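Side-chain contact in viral CASP8 and FADD-like apoptosis regulator (PDB 2BBR), which inhibits death-receptor-induced apoptosis by interfering with caspase-8 recruitment and activation at the death-inducing signaling complex, and suppresses host NF-kappa-B activation: residues S9-F12 with L13-L16. Numbering follows the deposited sequence.
Sequences SLPF and LRHL
Arg14 curls back toward the N-terminal end of its helix and lies beside Pro11, the two side chains pointing the same way. Bends at chi2 (74°) and chi3 (70°) turn the chain back over the first turn, leaving Pro11 N at the guanidinium's edge, in its plane. Arg14 NH2 rests 3.4 Å from Pro11 CG, while the very close approach of NE to the Leu10 peptide is doubtful in the model. Leu10 O accepts a bond from Arg14 N (2.8 Å, N-H...O angle 161°).

Phe12 and Leu13 leave the helix roughly perpendicular to one another. Phe12 CG, anti to the backbone N, sits beside the carbonyl carbon, which brings ring atom CD2 to Leu13 CD2 at 3.8 Å. Leu13 CG is anti to its own carbonyl carbon, and its CD1 packs near Leu10 CA. Leu13 is buried, reaching Leu46 of helix 42-51 and Leu55, whereas Phe12 and His15 both touch Arg76 of helix 70-77.

Further along, His15 ND1 and Phe12 O share a water, which donates to the carbonyl at 3.0 Å; the same oxygen receives Leu16 N. At the start, Ser9 OG accepts a weak bond from Phe12 N (3.4 Å), and Ser9 O takes Leu13 N. This is an N-capped alpha-helical first turn with proline at N2, opening helix 10-17 in the helical bundle of the first death effector domain.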
loop_
_atom_site.group_PDB
_atom_site.type_symbol
_atom_site.label_atom_id
_atom_site.label_comp_id
_atom_site.label_asym_id
_atom_site.label_seq_id
_atom_site.Cartn_x
_atom_site.Cartn_y
_atom_site.Cartn_z
ATOM N N SER A 9 -14.637 13.502 -10.332
ATOM C CA SER A 9 -14.547 14.794 -9.659
ATOM C C SER A 9 -14.172 14.620 -8.193
ATOM O O SER A 9 -14.538 13.623 -7.567
ATOM C CB SER A 9 -15.878 15.542 -9.747
ATOM O OG SER A 9 -16.822 15.002 -8.839
ATOM N N LEU A 10 -13.448 15.592 -7.647
ATOM C CA LEU A 10 -13.036 15.538 -6.249
ATOM C C LEU A 10 -14.220 15.455 -5.290
ATOM O O LEU A 10 -14.207 14.653 -4.358
ATOM C CB LEU A 10 -12.168 16.750 -5.890
ATOM C CG LEU A 10 -10.692 16.687 -6.293
ATOM C CD1 LEU A 10 -10.565 16.599 -7.805
ATOM C CD2 LEU A 10 -9.970 17.916 -5.766
ATOM N N PRO A 11 -15.259 16.285 -5.496
ATOM C CA PRO A 11 -16.417 16.233 -4.598
ATOM C C PRO A 11 -16.937 14.805 -4.456
ATOM O O PRO A 11 -17.254 14.348 -3.357
ATOM C CB PRO A 11 -17.421 17.152 -5.286
ATOM C CG PRO A 11 -16.535 18.186 -5.910
ATOM C CD PRO A 11 -15.431 17.342 -6.510
ATOM N N PHE A 12 -17.017 14.110 -5.583
ATOM C CA PHE A 12 -17.475 12.727 -5.622
ATOM C C PHE A 12 -16.555 11.878 -4.742
ATOM O O PHE A 12 -16.999 10.945 -4.068
ATOM C CB PHE A 12 -17.440 12.231 -7.070
ATOM C CG PHE A 12 -17.683 10.758 -7.223
ATOM C CD1 PHE A 12 -18.946 10.217 -7.011
ATOM C CD2 PHE A 12 -16.646 9.913 -7.605
ATOM C CE1 PHE A 12 -19.172 8.852 -7.180
ATOM C CE2 PHE A 12 -16.861 8.548 -7.776
ATOM C CZ PHE A 12 -18.128 8.019 -7.563
ATOM N N LEU A 13 -15.274 12.231 -4.741
ATOM C CA LEU A 13 -14.260 11.520 -3.969
ATOM C C LEU A 13 -14.321 11.812 -2.470
ATOM O O LEU A 13 -14.296 10.886 -1.657
ATOM C CB LEU A 13 -12.874 11.872 -4.507
ATOM C CG LEU A 13 -12.754 11.747 -6.027
ATOM C CD1 LEU A 13 -11.374 12.177 -6.464
ATOM C CD2 LEU A 13 -13.034 10.317 -6.458
ATOM N N ARG A 14 -14.387 13.088 -2.100
ATOM C CA ARG A 14 -14.457 13.448 -0.686
ATOM C C ARG A 14 -15.655 12.772 -0.032
ATOM O O ARG A 14 -15.611 12.396 1.140
ATOM C CB ARG A 14 -14.563 14.967 -0.508
ATOM C CG ARG A 14 -13.232 15.703 -0.582
ATOM C CD ARG A 14 -12.706 15.786 -2.004
ATOM N NE ARG A 14 -13.503 16.692 -2.827
ATOM C CZ ARG A 14 -13.612 18.000 -2.612
ATOM N NH1 ARG A 14 -12.973 18.566 -1.597
ATOM N NH2 ARG A 14 -14.360 18.744 -3.416
ATOM N N HIS A 15 -16.726 12.616 -0.800
ATOM C CA HIS A 15 -17.928 11.974 -0.297
ATOM C C HIS A 15 -17.638 10.487 -0.088
ATOM O O HIS A 15 -18.072 9.881 0.891
ATOM C CB HIS A 15 -19.069 12.180 -1.296
ATOM C CG HIS A 15 -20.359 11.552 -0.879
ATOM N ND1 HIS A 15 -20.758 10.310 -1.318
ATOM C CD2 HIS A 15 -21.342 11.997 -0.061
ATOM C CE1 HIS A 15 -21.933 10.017 -0.794
ATOM N NE2 HIS A 15 -22.310 11.024 -0.027
ATOM N N LEU A 16 -16.889 9.905 -1.014
ATOM C CA LEU A 16 -16.519 8.501 -0.914
ATOM C C LEU A 16 -15.687 8.261 0.350
ATOM O O LEU A 16 -15.842 7.238 1.018
ATOM C CB LEU A 16 -15.720 8.088 -2.155
ATOM C CG LEU A 16 -15.134 6.674 -2.185
ATOM C CD1 LEU A 16 -16.237 5.650 -2.003
ATOM C CD2 LEU A 16 -14.405 6.451 -3.500
HETATM O O HOH W 1 -19.508 9.342 -3.707
#